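Local coordinates for 2-dehydropantoate 2-reductase (Enterococcus faecium, PDB 3WFI), which acts as a D-mandelate dehydrogenase of the ketopantoate reductase family, using a nicotinamide coenzyme to interconvert D-mandelate and its 2-keto acid, at residues B[12-17]-B[46-51]; B[129-134]-B[139-144]. All coordinates share one frame; numbering follows the deposited sequence.

Contact 1 (B[12-17]-B[46-51])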
loop_
_atom_site.group_PDB
_atom_site.type_symbol
_atom_site.label_atom_id
_atom_site.label_comp_id
_atom_site.label_asym_id
_atom_site.label_seq_id
_atom_site.Cartn_x
_atom_site.Cartn_y
_atom_site.Cartn_z
ATOM N N GLY B 12 27.953 4.330 -23.662
ATOM C CA GLY B 12 29.249 3.745 -23.317
ATOM C C GLY B 12 30.204 3.753 -24.505
ATOM O O GLY B 12 31.398 4.037 -24.365
ATOM N N SER B 13 29.676 3.435 -25.677
ATOM C CA SER B 13 30.470 3.461 -26.902
ATOM C C SER B 13 30.928 4.880 -27.245
ATOM O O SER B 13 32.046 5.064 -27.701
ATOM C CB SER B 13 29.694 2.846 -28.067
ATOM O OG SER B 13 29.525 1.444 -27.886
ATOM N N ARG B 14 30.080 5.878 -27.028
ATOM C CA ARG B 14 30.495 7.263 -27.242
ATOM C C ARG B 14 31.672 7.585 -26.328
ATOM O O ARG B 14 32.718 8.042 -26.795
ATOM C CB ARG B 14 29.369 8.258 -26.947
ATOM C CG ARG B 14 29.858 9.703 -26.996
ATOM C CD ARG B 14 28.795 10.726 -26.638
ATOM N NE ARG B 14 27.887 11.070 -27.738
ATOM C CZ ARG B 14 28.177 11.851 -28.789
ATOM N NH1 ARG B 14 29.388 12.362 -28.961
ATOM N NH2 ARG B 14 27.237 12.100 -29.704
ATOM N N PHE B 15 31.485 7.343 -25.029
ATOM C CA PHE B 15 32.513 7.645 -24.029
ATOM C C PHE B 15 33.805 6.888 -24.331
ATOM O O PHE B 15 34.880 7.477 -24.338
ATOM C CB PHE B 15 32.026 7.323 -22.611
ATOM C CG PHE B 15 31.251 8.438 -21.958
ATOM C CD1 PHE B 15 30.056 8.887 -22.510
ATOM C CD2 PHE B 15 31.691 9.014 -20.772
ATOM C CE1 PHE B 15 29.337 9.900 -21.924
ATOM C CE2 PHE B 15 30.971 10.037 -20.171
ATOM C CZ PHE B 15 29.786 10.475 -20.752
ATOM N N GLY B 16 33.688 5.599 -24.622
ATOM C CA GLY B 16 34.830 4.766 -24.971
ATOM C C GLY B 16 35.598 5.281 -26.175
ATOM O O GLY B 16 36.833 5.378 -26.150
ATOM N N LEU B 17 34.867 5.618 -27.232
ATOM C CA LEU B 17 35.482 6.163 -28.434
ATOM C C LEU B 17 36.187 7.493 -28.177
ATOM O O LEU B 17 37.355 7.680 -28.561
ATOM C CB LEU B 17 34.433 6.354 -29.518
ATOM C CG LEU B 17 35.017 6.791 -30.858
ATOM C CD1 LEU B 17 35.952 5.725 -31.419
ATOM C CD2 LEU B 17 33.885 7.091 -31.834
ATOM N N ALA B 46 31.666 3.889 -36.057
ATOM C CA ALA B 46 30.859 5.031 -35.662
ATOM C C ALA B 46 30.684 6.017 -36.801
ATOM O O ALA B 46 31.599 6.247 -37.587
ATOM C CB ALA B 46 31.476 5.724 -34.461
ATOM N N ASN B 47 29.484 6.577 -36.888
ATOM C CA ASN B 47 29.263 7.800 -37.623
ATOM C C ASN B 47 29.356 8.940 -36.627
ATOM O O ASN B 47 28.430 9.171 -35.839
ATOM C CB ASN B 47 27.893 7.836 -38.280
ATOM C CG ASN B 47 27.570 9.226 -38.800
ATOM O OD1 ASN B 47 28.335 9.788 -39.575
ATOM N ND2 ASN B 47 26.488 9.819 -38.314
ATOM N N PHE B 48 30.465 9.665 -36.663
ATOM C CA PHE B 48 30.725 10.626 -35.606
ATOM C C PHE B 48 30.052 11.981 -35.894
ATOM O O PHE B 48 28.958 12.208 -35.414
ATOM C CB PHE B 48 32.218 10.689 -35.266
ATOM C CG PHE B 48 32.487 11.106 -33.844
ATOM C CD1 PHE B 48 33.296 10.347 -33.005
ATOM C CD2 PHE B 48 31.899 12.254 -33.336
ATOM C CE1 PHE B 48 33.532 10.759 -31.701
ATOM C CE2 PHE B 48 32.127 12.659 -32.034
ATOM C CZ PHE B 48 32.942 11.914 -31.215
ATOM N N ASN B 49 30.649 12.873 -36.672
ATOM C CA ASN B 49 30.029 14.195 -36.900
ATOM C C ASN B 49 30.201 14.722 -38.331
ATOM O O ASN B 49 30.658 15.845 -38.496
ATOM C CB ASN B 49 30.596 15.242 -35.920
ATOM C CG ASN B 49 30.196 14.994 -34.473
ATOM O OD1 ASN B 49 29.118 14.484 -34.191
ATOM N ND2 ASN B 49 31.065 15.388 -33.548
ATOM N N GLY B 50 29.849 13.975 -39.379
ATOM C CA GLY B 50 29.373 12.597 -39.351
ATOM C C GLY B 50 30.326 11.828 -40.246
ATOM O O GLY B 50 30.015 11.551 -41.409
ATOM N N LYS B 51 31.506 11.524 -39.709
ATOM C CA LYS B 51 32.555 10.821 -40.443
ATOM C C LYS B 51 32.495 9.363 -40.026
ATOM O O LYS B 51 32.322 9.069 -38.840
ATOM C CB LYS B 51 33.961 11.371 -40.130
ATOM C CG LYS B 51 34.047 12.785 -39.565
ATOM C CD LYS B 51 33.424 13.843 -40.465
ATOM C CE LYS B 51 33.413 15.203 -39.779
ATOM N NZ LYS B 51 34.718 15.911 -39.908
#
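The ring of Phe48 meets two side chains of segment 12-17, both at a slant and both from the same side of its plane: Leu17 near the CD1-CE1 edge and Arg14 near CE2 at the opposite edge. Leu17 brings only its CD2 methyl, 3.5 Å from Phe48 CD1 and 3.7 Å from Phe48 CE1, and the two side chains run past each other in opposite directions. Near the opposite edge, NH1 of Arg14 stands 4.1 Å from Phe48 CE2. The guanidinium and ring planes are 87° apart, so the charged group is not stacked on the aromatic. Asn49 CG lies at the ring edge, in its plane. Met18, Gln21 and Val53 also touch the ring.

Leu17 CD2 serves a second partner as well, Ala46 CB at 3.8 Å, and so fits between the end of strand 44-47 and the aromatic that follows it. Arg14 gets to Phe48 by a different route. Its chain runs straight out from the helix before bending at chi3 (-82°), which brings NH1 up to the CE2 edge of the ring. NE is hydrogen-bonded to the carbonyl oxygen of Thr130, a bond that helps fix where the head group sits.

Phe48 is presented by a tight turn, in which Phe48 N bonds Lys51 O at 2.9 Å and the peptide before Gly50 is cis; beyond it the chain returns as strand 52-55. On the helix, Leu17 N bonds Ser13 O. Helix 10-21 is the first helix of a Rossmann fold: Gly12 is the last glycine of a probable GxGxxG motif, and the neighbouring Ala10 and Met11 bind NAD(+). The contact thus packs the small sheet containing strand 44-47 against the dinucleotide-binding helix.

Contact 2 (B[129-134]-B[139-144])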
loop_
_atom_site.group_PDB
_atom_site.type_symbol
_atom_site.label_atom_id
_atom_site.label_comp_id
_atom_site.label_asym_id
_atom_site.label_seq_id
_atom_site.Cartn_x
_atom_site.Cartn_y
_atom_site.Cartn_z
ATOM N N TRP B 129 24.867 14.067 -23.216
ATOM C CA TRP B 129 25.189 13.622 -24.571
ATOM C C TRP B 129 24.087 12.727 -25.113
ATOM O O TRP B 129 23.337 12.150 -24.341
ATOM C CB TRP B 129 26.519 12.848 -24.566
ATOM C CG TRP B 129 27.686 13.725 -24.323
ATOM C CD1 TRP B 129 28.308 13.962 -23.124
ATOM C CD2 TRP B 129 28.374 14.508 -25.298
ATOM N NE1 TRP B 129 29.344 14.847 -23.304
ATOM C CE2 TRP B 129 29.406 15.196 -24.629
ATOM C CE3 TRP B 129 28.209 14.707 -26.676
ATOM C CZ2 TRP B 129 30.283 16.060 -25.294
ATOM C CZ3 TRP B 129 29.084 15.557 -27.336
ATOM C CH2 TRP B 129 30.107 16.225 -26.643
ATOM N N THR B 130 24.002 12.610 -26.439
ATOM C CA THR B 130 23.148 11.605 -27.056
ATOM C C THR B 130 23.996 10.608 -27.847
ATOM O O THR B 130 25.153 10.867 -28.170
ATOM C CB THR B 130 22.065 12.243 -27.966
ATOM O OG1 THR B 130 22.689 12.964 -29.026
ATOM C CG2 THR B 130 21.190 13.192 -27.171
ATOM N N ALA B 131 23.417 9.450 -28.134
ATOM C CA ALA B 131 24.111 8.398 -28.875
ATOM C C ALA B 131 23.107 7.351 -29.327
ATOM O O ALA B 131 22.176 7.041 -28.597
ATOM C CB ALA B 131 25.181 7.741 -28.002
ATOM N N GLY B 132 23.315 6.791 -30.515
ATOM C CA GLY B 132 22.416 5.767 -31.042
ATOM C C GLY B 132 23.138 4.492 -31.400
ATOM O O GLY B 132 24.192 4.540 -32.029
ATOM N N LEU B 133 22.561 3.353 -31.009
ATOM C CA LEU B 133 23.086 2.038 -31.371
ATOM C C LEU B 133 22.341 1.493 -32.599
ATOM O O LEU B 133 21.209 1.034 -32.492
ATOM C CB LEU B 133 22.961 1.084 -30.181
ATOM C CG LEU B 133 23.731 -0.241 -30.199
ATOM C CD1 LEU B 133 25.198 -0.037 -30.534
ATOM C CD2 LEU B 133 23.593 -0.940 -28.854
ATOM N N GLU B 134 22.989 1.551 -33.762
ATOM C CA GLU B 134 22.376 1.142 -35.032
ATOM C C GLU B 134 22.313 -0.373 -35.156
ATOM O O GLU B 134 21.317 -0.930 -35.628
ATOM C CB GLU B 134 23.163 1.714 -36.217
ATOM C CG GLU B 134 23.229 3.237 -36.252
ATOM C CD GLU B 134 21.973 3.868 -36.830
ATOM O OE1 GLU B 134 21.750 3.715 -38.050
ATOM O OE2 GLU B 134 21.215 4.517 -36.076
ATOM N N VAL B 139 27.536 2.436 -34.108
ATOM C CA VAL B 139 26.938 3.547 -33.388
ATOM C C VAL B 139 26.865 4.781 -34.284
ATOM O O VAL B 139 27.668 4.948 -35.199
ATOM C CB VAL B 139 27.737 3.844 -32.093
ATOM C CG1 VAL B 139 27.285 5.140 -31.446
ATOM C CG2 VAL B 139 27.595 2.700 -31.098
ATOM N N LYS B 140 25.876 5.631 -34.035
ATOM C CA LYS B 140 25.841 6.959 -34.643
ATOM C C LYS B 140 25.870 7.974 -33.509
ATOM O O LYS B 140 25.138 7.863 -32.523
ATOM C CB LYS B 140 24.649 7.136 -35.587
ATOM C CG LYS B 140 23.356 7.601 -34.948
ATOM C CD LYS B 140 22.239 7.684 -35.981
ATOM C CE LYS B 140 20.870 7.698 -35.344
ATOM N NZ LYS B 140 20.811 8.547 -34.126
ATOM N N LEU B 141 26.757 8.946 -33.645
ATOM C CA LEU B 141 27.031 9.897 -32.594
ATOM C C LEU B 141 26.851 11.266 -33.189
ATOM O O LEU B 141 27.600 11.624 -34.067
ATOM C CB LEU B 141 28.480 9.752 -32.129
ATOM C CG LEU B 141 28.936 8.418 -31.488
ATOM C CD1 LEU B 141 30.416 8.476 -31.128
ATOM C CD2 LEU B 141 28.095 8.040 -30.288
ATOM N N PHE B 142 25.870 12.034 -32.738
ATOM C CA PHE B 142 25.668 13.351 -33.303
ATOM C C PHE B 142 25.527 14.413 -32.225
ATOM O O PHE B 142 25.053 14.137 -31.127
ATOM C CB PHE B 142 24.451 13.351 -34.232
ATOM C CG PHE B 142 24.058 14.719 -34.705
ATOM C CD1 PHE B 142 24.856 15.399 -35.622
ATOM C CD2 PHE B 142 22.909 15.345 -34.217
ATOM C CE1 PHE B 142 24.510 16.669 -36.061
ATOM C CE2 PHE B 142 22.556 16.616 -34.655
ATOM C CZ PHE B 142 23.360 17.275 -35.576
ATOM N N GLY B 143 25.990 15.616 -32.560
ATOM C CA GLY B 143 25.723 16.817 -31.798
ATOM C C GLY B 143 26.588 16.973 -30.574
ATOM O O GLY B 143 27.629 16.324 -30.423
ATOM N N SER B 144 26.139 17.859 -29.698
ATOM C CA SER B 144 26.903 18.250 -28.535
ATOM C C SER B 144 26.309 17.607 -27.272
ATOM O O SER B 144 25.392 16.764 -27.312
ATOM C CB SER B 144 26.986 19.798 -28.460
ATOM O OG SER B 144 25.744 20.394 -28.122
HETATM O O HOH W 1 25.124 14.453 -28.421
HETATM O O HOH W 2 24.075 11.183 -31.256
#
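Gly132 and Lys140 face each other as an antiparallel hydrogen-bonded pair: Gly132 N donates to Lys140 O at 2.9 Å, and Lys140 N donates to Gly132 O at 2.8 Å, with the donor 17° off the carbonyl plane. The same Gly132 O also receives a CA-H...O contact from Val139. In the next, non-hydrogen-bonded pair, Leu133 CD1 packs on Val139 CG2 (3.7 Å). On the other side of the two bonds, Ala131 CB meets Leu141 CD2.

Near the turn, Glu134 bends at chi2 (-81°), and its OE2 lies 3.3 Å from both CD and CE of Lys140. The ammonium NZ of Lys140 is 4.5 Å from Glu134 OE2, too far for a salt bridge, although the opposite charges probably attract.

Beyond the paired residues the two chain segments, no longer strands, move apart and water takes over. One water accepts from Thr130 N and donates to the carbonyl oxygens of Phe142 and Ser144. At the far end, the indole of Trp129 turns its edge to Gly143 O, 3.5 Å from CZ3, while its NE1 is held by Leu172 O.

Farther out, helix 10-21 supports this region, with Ala10 touching Ala131 and Ser13 touching Val139. The arrangement is a beta hairpin, with Ala131, an NAD(+)-binding residue, directly before its first strand, beside the Rossmann coenzyme site.

In the fold
From the N terminus, the chain leaves helix 10-21, forms strand 25-30 and helix 33-42, and returns along strand 44-47, where contact 1 closes a loop of 28 residues. It then adds strand 52-55 to the small sheet and runs through strands and helices of the main sheet domain as far as strand 122-127 before contact 2 closes a far shorter loop, the turn of the hairpin 132-135/138-140. The two loops follow in series, neither nested nor crossing. They meet in space, their centres 7 Å apart, because strand 138-140 runs parallel beside strand 44-47, and Asn47 O probably accepts a hydrogen bond from Leu141 N. Together they hold the four-stranded small sheet beside helix 10-21.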